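Local coordinates for protein serine protease inhibitor 4, isoform B (Drosophila melanogaster, PDB 4P0F) that probably inhibits serine and cysteine endopeptidases as a member of the serpin family, and is captured here in its cleaved form, at residues Thr58-Gly63 against Leu289-Met294; Gly23-Gln28 against Ser283-Lys288; Lys312-Ile317 against Gly336-Arg341; Arg12-Phe17 against Asp369-Trp374; Gln73-Phe78 against Lys115-Ala120. All coordinates share one frame; numbering follows the deposited sequence.

Contact 1: Thr58-Gly63 against Leu289-Met294; sequences TQLDQG and LGMSRM
With CG turned to lie beside its backbone N (chi1 -79°) and the rest of the chain running straight, Gln59 lays its amide against the backbone turn around Arg293. Gln59 OE1 accepts the Arg293 N-H at 2.9 Å, in the plane of the amide and on a lone pair, and fairly straight (161° at the hydrogen). The same oxygen takes a proton from water 1 at 2.8 Å, which accepts from Met294 N at 3.0 Å, so one side-chain carbonyl serves two successive backbone N-H groups, one directly and the next through the water. The Arg293 chain crosses the Gln59 amide nearly at a right angle and carries its guanidinium away to a salt bridge with Glu300. Beside this polar patch Leu60 CD2 packs on Met294 SD at 3.9 Å and on Met291 SD at 4.1 Å. Met291 bends at its last torsion and rests SD on Gly63 CA at 3.7 Å; a CB on Gly63 would run into Met291 CG. This joins helix 54-64 to a Schellman motif ending helix 283-288 of the serpin fold, with Gly290 at positive phi as C-prime residue, Met291 N bonded to Phe286 O and Gly290 N to Gln287 O.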
# COMPACT_ATOMS: atom_id res chain seq x y z
N THR A 58 -2.04 12.59 18.52
CA THR A 58 -0.67 12.26 18.84
C THR A 58 -0.35 10.80 18.47
O THR A 58 0.72 10.53 17.93
CB THR A 58 -0.38 12.48 20.33
OG1 THR A 58 -0.68 13.85 20.67
CG2 THR A 58 1.07 12.22 20.64
N GLN A 59 -1.26 9.88 18.78
CA GLN A 59 -1.08 8.48 18.42
C GLN A 59 -0.89 8.33 16.90
O GLN A 59 0.01 7.62 16.45
CB GLN A 59 -2.27 7.63 18.87
CG GLN A 59 -2.27 7.26 20.33
CD GLN A 59 -3.34 6.23 20.68
OE1 GLN A 59 -4.10 5.79 19.81
NE2 GLN A 59 -3.39 5.83 21.94
N LEU A 60 -1.73 9.01 16.13
CA LEU A 60 -1.63 8.94 14.67
C LEU A 60 -0.29 9.50 14.18
O LEU A 60 0.38 8.87 13.37
CB LEU A 60 -2.81 9.68 14.02
CG LEU A 60 -4.08 8.83 14.02
CD1 LEU A 60 -5.31 9.73 13.84
CD2 LEU A 60 -4.04 7.77 12.95
N ASP A 61 0.11 10.67 14.68
CA ASP A 61 1.41 11.24 14.31
C ASP A 61 2.55 10.27 14.54
O ASP A 61 3.38 10.04 13.67
CB ASP A 61 1.71 12.52 15.11
CG ASP A 61 0.84 13.69 14.70
OD1 ASP A 61 0.23 13.63 13.62
OD2 ASP A 61 0.80 14.69 15.46
N GLN A 62 2.60 9.69 15.74
CA GLN A 62 3.75 8.90 16.13
C GLN A 62 3.67 7.48 15.59
O GLN A 62 4.70 6.89 15.29
CB GLN A 62 3.89 8.91 17.65
CG GLN A 62 3.99 10.33 18.18
CD GLN A 62 4.09 10.39 19.68
OE1 GLN A 62 3.86 9.40 20.37
NE2 GLN A 62 4.45 11.55 20.19
N GLY A 63 2.47 6.95 15.42
CA GLY A 63 2.32 5.60 14.88
C GLY A 63 2.52 5.53 13.37
O GLY A 63 2.97 4.51 12.85
N LEU A 289 0.05 -1.30 16.42
CA LEU A 289 1.06 -0.26 16.20
C LEU A 289 0.81 0.96 17.09
O LEU A 289 1.39 2.02 16.87
CB LEU A 289 1.09 0.15 14.73
CG LEU A 289 1.56 -0.97 13.78
CD1 LEU A 289 1.49 -0.53 12.33
CD2 LEU A 289 2.96 -1.41 14.11
N GLY A 290 -0.03 0.80 18.10
CA GLY A 290 -0.21 1.81 19.13
C GLY A 290 -1.19 2.91 18.79
O GLY A 290 -1.16 3.97 19.42
N MET A 291 -2.06 2.66 17.82
CA MET A 291 -3.05 3.65 17.40
C MET A 291 -4.49 3.18 17.70
O MET A 291 -5.36 3.26 16.84
CB MET A 291 -2.88 3.96 15.91
CG MET A 291 -1.53 4.61 15.61
SD MET A 291 -1.21 4.91 13.86
CE MET A 291 -0.67 3.29 13.30
N SER A 292 -4.72 2.75 18.93
CA SER A 292 -6.02 2.20 19.35
C SER A 292 -7.09 3.24 19.61
O SER A 292 -8.28 2.95 19.48
CB SER A 292 -5.86 1.36 20.61
OG SER A 292 -5.17 0.16 20.32
N ARG A 293 -6.70 4.44 20.03
CA ARG A 293 -7.69 5.39 20.53
C ARG A 293 -8.73 5.81 19.48
O ARG A 293 -9.91 6.02 19.82
CB ARG A 293 -6.98 6.63 21.10
CG ARG A 293 -7.85 7.51 21.98
CD ARG A 293 -6.99 8.49 22.77
NE ARG A 293 -7.77 9.44 23.55
CZ ARG A 293 -8.15 9.26 24.81
NH1 ARG A 293 -7.83 8.14 25.46
NH2 ARG A 293 -8.85 10.20 25.43
N MET A 294 -8.31 5.91 18.23
CA MET A 294 -9.19 6.29 17.12
C MET A 294 -10.43 5.39 16.95
O MET A 294 -11.45 5.84 16.42
CB MET A 294 -8.39 6.30 15.82
CG MET A 294 -7.84 4.95 15.47
SD MET A 294 -6.51 5.08 14.25
CE MET A 294 -7.43 5.80 12.92
O HOH W 1 -5.53 6.69 17.60

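Contact 2: Gly23-Gln28 against Ser283-Lys288; sequences GKLSGQ and SEVFQK
Two helices of the serpin fold meet where Lys24 and Gln28, on the last turns of helix 6-28, face Val285, Glu284 and Lys288 of the short helix 283-288. The segment axes approach to 9.9 Å with their directions 126° apart. Val285 fills the middle: its CG2 lies 3.8 Å from Leu25 CD2, and the same methyl is 3.9 Å from Lys24 CB. A bend at the second torsion of Lys24 sends its CD and CE past Lys288 CB, so that the two lysines touch through their aliphatic parts while their ammonium groups stay well apart. On the other flank the Gln28 amide and the Glu284 carboxylate are stacked, planes only 11° apart, with Gln28 CD 3.9 Å from Glu284 OE1. Glu284 OE2 holds Lys288 NZ in a salt bridge of 2.8 Å one helical turn along, on the anti side of the carboxylate. No direct hydrogen bond spans the helices; water does the bridging. Water 2 donates to Gln28 OE1 at 2.7 Å and accepts from Lys288 NZ, while water 3 donates to Lys24 O at 2.8 Å and also accepts from Lys288 NZ. Water 4 accepts from Val285 N and lies close to Gln28 OE1. With a leucine in place of Glu284, Lys288 would probably be left without its counter-ion and become free to swing away from waters 2 and 3. The chemistry is a small apolar centre beside a hydrated polar border, in which Glu284 probably steadies Lys288 of its own helix, whose ammonium group reaches helix 6-28 through water.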
# COMPACT_ATOMS: atom_id res chain seq x y z
N GLY A 23 5.02 -6.56 8.87
CA GLY A 23 5.21 -7.48 9.97
C GLY A 23 3.93 -7.88 10.66
O GLY A 23 3.74 -9.05 10.97
N LYS A 24 3.04 -6.92 10.91
CA LYS A 24 1.77 -7.22 11.56
C LYS A 24 0.83 -8.00 10.63
O LYS A 24 0.06 -8.83 11.09
CB LYS A 24 1.08 -5.93 12.03
CG LYS A 24 1.86 -5.14 13.07
CD LYS A 24 2.34 -5.99 14.23
CE LYS A 24 3.08 -5.14 15.25
NZ LYS A 24 3.71 -5.94 16.31
N LEU A 25 0.88 -7.72 9.33
CA LEU A 25 0.03 -8.44 8.38
C LEU A 25 0.49 -9.87 8.20
O LEU A 25 -0.33 -10.79 8.12
CB LEU A 25 0.02 -7.74 7.02
CG LEU A 25 -0.75 -6.43 6.91
CD1 LEU A 25 -0.55 -5.80 5.54
CD2 LEU A 25 -2.25 -6.65 7.18
N SER A 26 1.80 -10.06 8.14
CA SER A 26 2.37 -11.40 7.98
C SER A 26 2.01 -12.27 9.17
O SER A 26 1.74 -13.46 9.03
CB SER A 26 3.89 -11.31 7.82
OG SER A 26 4.23 -10.66 6.60
N GLY A 27 2.02 -11.68 10.36
CA GLY A 27 1.59 -12.38 11.55
C GLY A 27 0.11 -12.70 11.52
O GLY A 27 -0.31 -13.75 12.00
N GLN A 28 -0.69 -11.80 10.96
CA GLN A 28 -2.14 -11.98 10.92
C GLN A 28 -2.55 -12.96 9.82
O GLN A 28 -3.56 -13.64 9.94
CB GLN A 28 -2.85 -10.62 10.73
CG GLN A 28 -4.36 -10.65 10.98
CD GLN A 28 -5.07 -9.33 10.64
OE1 GLN A 28 -4.53 -8.25 10.88
NE2 GLN A 28 -6.27 -9.44 10.09
N SER A 283 -7.93 -2.41 11.42
CA SER A 283 -8.07 -1.96 12.81
C SER A 283 -7.08 -2.66 13.74
O SER A 283 -6.45 -2.02 14.59
CB SER A 283 -9.49 -2.20 13.33
OG SER A 283 -10.41 -1.34 12.68
N GLU A 284 -6.96 -3.97 13.59
CA GLU A 284 -6.08 -4.75 14.45
C GLU A 284 -4.62 -4.33 14.25
O GLU A 284 -3.88 -4.19 15.23
CB GLU A 284 -6.27 -6.24 14.18
CG GLU A 284 -5.51 -7.15 15.13
CD GLU A 284 -5.65 -8.62 14.76
OE1 GLU A 284 -6.67 -8.98 14.14
OE2 GLU A 284 -4.74 -9.41 15.08
N VAL A 285 -4.20 -4.13 13.00
CA VAL A 285 -2.83 -3.69 12.71
C VAL A 285 -2.58 -2.34 13.38
O VAL A 285 -1.55 -2.15 14.04
CB VAL A 285 -2.57 -3.60 11.19
CG1 VAL A 285 -1.32 -2.78 10.89
CG2 VAL A 285 -2.44 -4.99 10.60
N PHE A 286 -3.51 -1.40 13.23
CA PHE A 286 -3.33 -0.07 13.83
C PHE A 286 -3.27 -0.15 15.34
O PHE A 286 -2.48 0.56 15.97
CB PHE A 286 -4.44 0.87 13.40
CG PHE A 286 -4.17 1.58 12.11
CD1 PHE A 286 -4.03 0.88 10.93
CD2 PHE A 286 -4.06 2.96 12.08
CE1 PHE A 286 -3.78 1.54 9.75
CE2 PHE A 286 -3.80 3.62 10.91
CZ PHE A 286 -3.66 2.90 9.73
N GLN A 287 -4.10 -0.99 15.95
CA GLN A 287 -4.05 -1.18 17.38
C GLN A 287 -2.70 -1.72 17.83
O GLN A 287 -2.12 -1.26 18.83
CB GLN A 287 -5.17 -2.11 17.82
CG GLN A 287 -6.55 -1.46 17.71
CD GLN A 287 -7.67 -2.46 17.86
OE1 GLN A 287 -7.49 -3.66 17.63
NE2 GLN A 287 -8.84 -1.97 18.24
N LYS A 288 -2.18 -2.70 17.10
CA LYS A 288 -0.89 -3.29 17.44
C LYS A 288 0.27 -2.33 17.22
O LYS A 288 1.36 -2.53 17.77
CB LYS A 288 -0.66 -4.57 16.64
CG LYS A 288 -1.54 -5.72 17.08
CD LYS A 288 -1.38 -6.89 16.12
CE LYS A 288 -2.19 -8.10 16.55
NZ LYS A 288 -2.01 -9.21 15.56
O HOH W 2 -2.63 -7.87 12.83
O HOH W 3 0.47 -9.76 13.66
O HOH W 4 -5.74 -5.64 10.90

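Contact 3: Lys312-Ile317 against Gly336-Arg341; sequences KVSAII and GMAVRR
Backbone hydrogen bonds pair Lys312 with Arg340 and Ile317 with Gly336, both hydrogen-bonded antiparallel pairs; Lys312 N meets Arg340 O at 2.9 Å. Between them a beta bulge sets Ser314 and Ala315 against one residue: Ser314 N donates to Ala338 O at 2.9 Å, and Ala338 N to Ala315 O. The bulge leaves Ala315 N buried without a partner.

Strand 328-341 corresponds to the N-terminal part of the reactive-centre loop, inserted between strands 161-174 and 311-324 as expected for a cleaved serpin.

Apolar contacts occupy the face of Val313, Ile316, Met337 and Val339. Met337 runs alongside Ile316, its CG 3.8 Å from Ile316 CG2, then bends to bring CE to Val313 CG2 at 3.9 Å.

On the face of Ala315 and Ala338, charged side chains gather at the Lys312 end. Lys312 and Arg340 run side by side, Lys312 CE 4.1 Å from Arg340 CD, and Lys312 NZ salt-bridges Asp297. Arg340 grips Arg341 O side-on, in its guanidinium plane, with NE at 2.8 Å and NH2 at 3.1 Å, and NH2 also salt-bridges Glu160. Replacing Arg340 by alanine would probably leave Glu160 with little beyond a weak ion pair to Arg341, and Arg341 O without both donors.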
# COMPACT_ATOMS: atom_id res chain seq x y z
N LYS A 312 -15.87 8.49 15.93
CA LYS A 312 -14.81 7.49 16.00
C LYS A 312 -14.71 6.72 14.68
O LYS A 312 -15.60 6.76 13.84
CB LYS A 312 -15.04 6.52 17.16
CG LYS A 312 -16.20 5.57 16.97
CD LYS A 312 -16.40 4.71 18.20
CE LYS A 312 -17.57 3.76 18.01
NZ LYS A 312 -17.74 2.88 19.20
N VAL A 313 -13.60 6.01 14.50
CA VAL A 313 -13.41 5.20 13.30
C VAL A 313 -14.05 3.83 13.49
O VAL A 313 -13.77 3.15 14.47
CB VAL A 313 -11.91 5.06 12.98
CG1 VAL A 313 -11.68 4.10 11.83
CG2 VAL A 313 -11.30 6.42 12.68
N SER A 314 -14.91 3.44 12.55
CA SER A 314 -15.58 2.13 12.61
C SER A 314 -14.93 1.07 11.74
O SER A 314 -15.14 -0.12 11.96
CB SER A 314 -17.05 2.27 12.20
OG SER A 314 -17.15 2.98 10.98
N ALA A 315 -14.19 1.49 10.72
CA ALA A 315 -13.50 0.53 9.86
C ALA A 315 -12.38 1.18 9.07
O ALA A 315 -12.47 2.35 8.68
CB ALA A 315 -14.49 -0.12 8.90
N ILE A 316 -11.31 0.42 8.85
CA ILE A 316 -10.27 0.80 7.90
C ILE A 316 -10.10 -0.39 6.97
O ILE A 316 -9.69 -1.45 7.43
CB ILE A 316 -8.91 1.13 8.55
CG1 ILE A 316 -9.08 2.17 9.66
CG2 ILE A 316 -7.93 1.61 7.48
CD1 ILE A 316 -7.77 2.52 10.38
N ILE A 317 -10.45 -0.24 5.70
CA ILE A 317 -10.42 -1.36 4.77
C ILE A 317 -9.38 -1.09 3.69
O ILE A 317 -9.33 -0.01 3.12
CB ILE A 317 -11.80 -1.60 4.12
CG1 ILE A 317 -12.83 -1.94 5.20
CG2 ILE A 317 -11.72 -2.73 3.11
CD1 ILE A 317 -14.27 -1.73 4.77
N GLY A 336 -10.01 2.74 2.57
CA GLY A 336 -11.19 3.47 2.98
C GLY A 336 -11.31 3.45 4.49
O GLY A 336 -11.26 2.39 5.11
N MET A 337 -11.48 4.64 5.08
CA MET A 337 -11.67 4.78 6.52
C MET A 337 -13.05 5.31 6.80
O MET A 337 -13.36 6.43 6.40
CB MET A 337 -10.64 5.73 7.13
CG MET A 337 -9.21 5.19 7.20
SD MET A 337 -8.10 6.26 8.14
CE MET A 337 -9.24 6.84 9.41
N ALA A 338 -13.88 4.53 7.48
CA ALA A 338 -15.23 4.96 7.82
C ALA A 338 -15.23 5.60 9.20
O ALA A 338 -14.74 5.01 10.14
CB ALA A 338 -16.18 3.78 7.79
N VAL A 339 -15.82 6.80 9.28
CA VAL A 339 -15.91 7.55 10.53
C VAL A 339 -17.38 7.73 10.86
O VAL A 339 -18.15 8.15 10.00
CB VAL A 339 -15.21 8.92 10.42
CG1 VAL A 339 -15.36 9.73 11.70
CG2 VAL A 339 -13.73 8.74 10.09
N ARG A 340 -17.76 7.37 12.08
CA ARG A 340 -19.15 7.39 12.51
C ARG A 340 -19.33 8.22 13.76
O ARG A 340 -18.39 8.46 14.50
CB ARG A 340 -19.65 5.97 12.78
CG ARG A 340 -18.80 5.23 13.81
CD ARG A 340 -19.52 4.05 14.42
NE ARG A 340 -20.64 4.51 15.22
CZ ARG A 340 -21.63 3.73 15.66
NH1 ARG A 340 -21.64 2.44 15.37
NH2 ARG A 340 -22.61 4.26 16.38
N ARG A 341 -20.55 8.66 14.03
CA ARG A 341 -20.79 9.28 15.32
C ARG A 341 -20.77 8.18 16.38
O ARG A 341 -21.20 7.05 16.13
CB ARG A 341 -22.11 10.04 15.33
CG ARG A 341 -23.33 9.22 15.05
CD ARG A 341 -24.55 9.89 15.68
NE ARG A 341 -24.47 9.85 17.13
CZ ARG A 341 -25.14 10.65 17.96
NH1 ARG A 341 -25.96 11.57 17.47
NH2 ARG A 341 -25.00 10.53 19.27

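Contact 4: Arg12-Phe17 against Asp369-Trp374; sequences RRLALF and DLPLFW
Leu14 and Ala15 pack tightly on the Pro371 ring, whereas Arg12, a turn back along helix 6-28, meets Asp369 only loosely on the solvent side. In the close part, Pro371 CG rests 3.9 Å from Ala15 CA and Pro371 CD 4.0 Å from Leu14 CG, the proline ring and the leucine sliding past each other in opposite directions. Leu14, its CG anti to the backbone N (chi1 177°), extends over the ring until CD2 reaches Leu370 CD2 at 3.9 Å. The same methyl lies 3.5 Å from Pro371 O, a buried carbonyl with no hydrogen-bond partner. Helix 38-49 borders Leu14 through Phe39 and Gln42, and Leu255 of helix 255-260 closes on Ala15 and Pro371.

At the loose end, the Asp369 carboxylate comes in at the helix backbone, OD2 3.5 Å from Arg12 CA and 3.7 Å from Arg12 CG. The arginine chain bends away from it, so Arg12 NE and Asp369 OD2 remain 6.2 Å apart and form no salt bridge. Helix 6-28 is thereby joined to the start of strand 370-377, where the chain turns a corner at Leu372. With no hydrogen bond across the contact, the attachment rests on van der Waals packing of leucine, alanine and proline, to which the opposite charges at its exposed end are likely to add only a weak, solvent-screened attraction.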
# COMPACT_ATOMS: atom_id res chain seq x y z
N ARG A 12 11.83 7.85 4.14
CA ARG A 12 12.36 7.06 5.25
C ARG A 12 11.26 6.65 6.22
O ARG A 12 11.19 5.50 6.64
CB ARG A 12 13.44 7.83 6.02
CG ARG A 12 14.76 7.89 5.35
CD ARG A 12 15.83 8.23 6.39
NE ARG A 12 15.57 9.53 7.01
CZ ARG A 12 15.96 10.69 6.49
NH1 ARG A 12 16.63 10.71 5.34
NH2 ARG A 12 15.68 11.82 7.11
N ARG A 13 10.41 7.60 6.59
CA ARG A 13 9.38 7.32 7.57
C ARG A 13 8.32 6.38 7.00
O ARG A 13 7.84 5.49 7.71
CB ARG A 13 8.77 8.63 8.07
CG ARG A 13 9.83 9.43 8.79
CD ARG A 13 9.30 10.53 9.62
NE ARG A 13 10.37 11.14 10.41
CZ ARG A 13 10.17 12.08 11.31
NH1 ARG A 13 8.93 12.50 11.55
NH2 ARG A 13 11.18 12.59 12.00
N LEU A 14 7.98 6.54 5.73
CA LEU A 14 7.05 5.63 5.07
C LEU A 14 7.63 4.23 4.96
O LEU A 14 6.91 3.24 5.15
CB LEU A 14 6.67 6.17 3.69
CG LEU A 14 5.73 5.25 2.89
CD1 LEU A 14 4.47 4.97 3.69
CD2 LEU A 14 5.39 5.87 1.55
N ALA A 15 8.92 4.13 4.67
CA ALA A 15 9.57 2.82 4.60
C ALA A 15 9.50 2.07 5.94
O ALA A 15 9.29 0.86 5.96
CB ALA A 15 11.04 2.96 4.15
N LEU A 16 9.67 2.78 7.04
CA LEU A 16 9.59 2.14 8.35
C LEU A 16 8.14 1.74 8.66
O LEU A 16 7.89 0.63 9.11
CB LEU A 16 10.15 3.07 9.44
CG LEU A 16 10.08 2.55 10.88
CD1 LEU A 16 10.67 1.17 11.03
CD2 LEU A 16 10.79 3.51 11.80
N PHE A 17 7.20 2.65 8.41
CA PHE A 17 5.78 2.31 8.52
C PHE A 17 5.45 1.06 7.70
O PHE A 17 4.73 0.18 8.17
CB PHE A 17 4.91 3.48 8.08
CG PHE A 17 3.43 3.22 8.21
CD1 PHE A 17 2.87 2.99 9.45
CD2 PHE A 17 2.60 3.19 7.10
CE1 PHE A 17 1.51 2.76 9.58
CE2 PHE A 17 1.25 2.95 7.23
CZ PHE A 17 0.71 2.73 8.48
N ASP A 369 13.96 5.12 -1.78
CA ASP A 369 13.32 4.30 -0.76
C ASP A 369 11.92 4.78 -0.47
O ASP A 369 11.50 4.73 0.66
CB ASP A 369 14.14 4.29 0.54
CG ASP A 369 14.09 5.61 1.29
OD1 ASP A 369 14.12 6.68 0.65
OD2 ASP A 369 14.03 5.57 2.54
N LEU A 370 11.19 5.22 -1.50
CA LEU A 370 9.77 5.52 -1.29
C LEU A 370 8.92 4.36 -1.78
O LEU A 370 8.75 4.19 -2.99
CB LEU A 370 9.36 6.82 -1.99
CG LEU A 370 8.08 7.42 -1.39
CD1 LEU A 370 8.02 8.92 -1.60
CD2 LEU A 370 6.83 6.77 -1.97
N PRO A 371 8.39 3.54 -0.85
CA PRO A 371 7.66 2.34 -1.28
C PRO A 371 6.19 2.62 -1.57
O PRO A 371 5.49 3.17 -0.74
CB PRO A 371 7.82 1.40 -0.09
CG PRO A 371 7.95 2.29 1.08
CD PRO A 371 8.57 3.56 0.61
N LEU A 372 5.74 2.23 -2.76
CA LEU A 372 4.35 2.44 -3.16
C LEU A 372 3.53 1.17 -2.94
O LEU A 372 2.36 1.24 -2.55
CB LEU A 372 4.27 2.88 -4.62
CG LEU A 372 4.86 4.25 -4.92
CD1 LEU A 372 4.87 4.53 -6.41
CD2 LEU A 372 4.12 5.35 -4.16
N PHE A 373 4.16 0.03 -3.20
CA PHE A 373 3.56 -1.28 -2.97
C PHE A 373 4.61 -2.18 -2.33
O PHE A 373 5.82 -2.03 -2.57
CB PHE A 373 3.06 -1.93 -4.27
CG PHE A 373 1.90 -1.22 -4.90
CD1 PHE A 373 2.10 -0.14 -5.73
CD2 PHE A 373 0.61 -1.64 -4.65
CE1 PHE A 373 1.04 0.51 -6.31
CE2 PHE A 373 -0.46 -0.98 -5.23
CZ PHE A 373 -0.23 0.10 -6.05
N TRP A 374 4.13 -3.13 -1.53
CA TRP A 374 4.98 -4.06 -0.80
C TRP A 374 4.26 -5.39 -0.75
O TRP A 374 3.04 -5.44 -0.52
CB TRP A 374 5.25 -3.51 0.60
CG TRP A 374 6.41 -4.11 1.31
CD1 TRP A 374 6.58 -5.42 1.65
CD2 TRP A 374 7.56 -3.41 1.82
NE1 TRP A 374 7.77 -5.58 2.32
CE2 TRP A 374 8.39 -4.36 2.43
CE3 TRP A 374 7.97 -2.08 1.80
CZ2 TRP A 374 9.61 -4.03 3.02
CZ3 TRP A 374 9.17 -1.74 2.38
CH2 TRP A 374 9.98 -2.71 2.98

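Contact 5: Gln73-Phe78 against Lys115-Ala120; sequences QIAHSF and KQFLSA
Gln116 is the first residue of 115-120 to touch helix 71-84, setting its CB on the Ala75 methyl at 3.6 Å. From there the chain folds back at its second torsion (chi2 -62°), so that CG also lies along Ala75 and the amide reaches His76. Gln116 OE1 comes to the edge of the imidazole, near its plane, and accepts a weak hydrogen bond from His76 ND1 at 3.4 Å (156° at the hydrogen), the ring and amide planes being well turned from each other. The backbone carbonyl of Gln116 has its own partner in His79, one turn further along the helix.

Phe117 follows and drives its ring in beside the helix. Its CE1 lies 3.8 Å from Ala75 CA, while across the ring CE2 meets Phe78 CG at 3.5 Å. The two phenyl groups are not far from parallel (28° between planes) but are slid apart, centroids 5.1 Å from each other, so they barely overlap. Phe78 in turn meets Phe10 edge-to-face, and Phe117 reaches Met47 of helix 38-49.

Leu118, with positive phi, is the first residue after helix 107-115 to leave helical backbone angles; Ser119 and Ala120 lead away into strand 120-124, with Ala120 bonded through its backbone to strand 91-100. The contact thus joins helix 71-84 to the turn between helix 107-115 and strand 120-124. Its chemistry is chiefly dispersion between a methyl and two buried aromatic rings, with the long histidine-glutamine bond at the exposed margin probably contributing little strength.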
# COMPACT_ATOMS: atom_id res chain seq x y z
N GLN A 73 1.90 21.41 8.40
CA GLN A 73 3.19 20.87 7.98
C GLN A 73 3.04 19.42 7.51
O GLN A 73 3.66 18.99 6.54
CB GLN A 73 4.23 20.98 9.10
CG GLN A 73 4.56 22.43 9.45
CD GLN A 73 5.64 22.55 10.51
OE1 GLN A 73 6.04 21.56 11.13
NE2 GLN A 73 6.13 23.77 10.71
N ILE A 74 2.20 18.66 8.20
CA ILE A 74 1.92 17.29 7.80
C ILE A 74 1.30 17.28 6.41
O ILE A 74 1.73 16.54 5.52
CB ILE A 74 0.97 16.60 8.79
CG1 ILE A 74 1.66 16.39 10.14
CG2 ILE A 74 0.46 15.26 8.25
CD1 ILE A 74 0.68 16.02 11.25
N ALA A 75 0.28 18.11 6.22
CA ALA A 75 -0.43 18.17 4.96
C ALA A 75 0.53 18.54 3.83
O ALA A 75 0.50 17.93 2.75
CB ALA A 75 -1.57 19.18 5.04
N HIS A 76 1.38 19.52 4.09
CA HIS A 76 2.32 19.95 3.07
C HIS A 76 3.28 18.83 2.68
O HIS A 76 3.69 18.74 1.52
CB HIS A 76 3.11 21.16 3.55
CG HIS A 76 3.91 21.81 2.47
ND1 HIS A 76 3.33 22.38 1.36
CD2 HIS A 76 5.25 21.95 2.30
CE1 HIS A 76 4.27 22.86 0.56
NE2 HIS A 76 5.44 22.61 1.12
N SER A 77 3.64 17.97 3.62
CA SER A 77 4.60 16.91 3.33
C SER A 77 4.00 15.91 2.34
O SER A 77 4.72 15.37 1.49
CB SER A 77 5.07 16.20 4.61
OG SER A 77 4.07 15.36 5.16
N PHE A 78 2.69 15.68 2.43
CA PHE A 78 2.01 14.80 1.49
C PHE A 78 1.79 15.50 0.16
O PHE A 78 1.86 14.86 -0.89
CB PHE A 78 0.68 14.31 2.07
CG PHE A 78 0.85 13.20 3.07
CD1 PHE A 78 1.15 13.48 4.39
CD2 PHE A 78 0.77 11.88 2.68
CE1 PHE A 78 1.34 12.47 5.31
CE2 PHE A 78 0.95 10.86 3.59
CZ PHE A 78 1.23 11.16 4.91
N LYS A 115 -6.44 21.54 -0.73
CA LYS A 115 -5.26 22.22 -1.27
C LYS A 115 -4.00 21.36 -1.18
O LYS A 115 -3.15 21.42 -2.06
CB LYS A 115 -5.02 23.55 -0.55
CG LYS A 115 -6.06 24.62 -0.80
CD LYS A 115 -5.74 25.85 0.02
CE LYS A 115 -6.60 27.04 -0.38
NZ LYS A 115 -6.29 28.22 0.47
N GLN A 116 -3.87 20.58 -0.11
CA GLN A 116 -2.64 19.84 0.14
C GLN A 116 -2.75 18.37 -0.25
O GLN A 116 -1.82 17.82 -0.84
CB GLN A 116 -2.25 19.97 1.62
CG GLN A 116 -2.09 21.41 2.08
CD GLN A 116 -0.99 22.15 1.35
OE1 GLN A 116 0.02 21.56 0.97
NE2 GLN A 116 -1.18 23.45 1.15
N PHE A 117 -3.87 17.72 0.08
CA PHE A 117 -4.08 16.33 -0.30
C PHE A 117 -4.79 16.21 -1.64
O PHE A 117 -5.02 15.11 -2.13
CB PHE A 117 -4.87 15.57 0.78
CG PHE A 117 -4.05 15.17 1.96
CD1 PHE A 117 -3.86 16.03 3.03
CD2 PHE A 117 -3.44 13.92 2.00
CE1 PHE A 117 -3.10 15.67 4.11
CE2 PHE A 117 -2.68 13.55 3.10
CZ PHE A 117 -2.50 14.42 4.15
N LEU A 118 -5.12 17.36 -2.23
CA LEU A 118 -5.71 17.39 -3.57
C LEU A 118 -6.96 16.52 -3.59
O LEU A 118 -7.31 15.91 -4.60
CB LEU A 118 -4.69 16.92 -4.61
CG LEU A 118 -3.36 17.69 -4.63
CD1 LEU A 118 -2.44 17.12 -5.71
CD2 LEU A 118 -3.58 19.18 -4.86
N SER A 119 -7.66 16.51 -2.47
CA SER A 119 -8.81 15.64 -2.28
C SER A 119 -10.07 16.23 -2.88
O SER A 119 -10.32 17.43 -2.75
CB SER A 119 -9.05 15.38 -0.80
OG SER A 119 -10.08 14.42 -0.61
N ALA A 120 -10.85 15.38 -3.52
CA ALA A 120 -12.19 15.74 -3.94
C ALA A 120 -13.11 15.56 -2.75
O ALA A 120 -12.71 15.00 -1.73
CB ALA A 120 -12.64 14.88 -5.11

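From the N terminus, helix 6-28 opens both contact 4 and contact 2. Contact 4, which closes only at 369-374, spans the longest loop and encloses the other four. Helix 54-64 then opens contact 1, and helix 71-84 opens contact 5, whose short loop closes first, at 115-120, inside those of contacts 1, 2 and 4. Contact 2 closes at 283-288 and contact 1 directly after it at 289-294, so these two cross, and they touch where Leu289 packs on Lys24. Contact 3 follows in series, closing the hairpin of strands 311-324 and 328-341, and is joined to contact 1 by Met294 O and Val313 N. Together they tie the helical part of the serpin to that hairpin and strand 370-377.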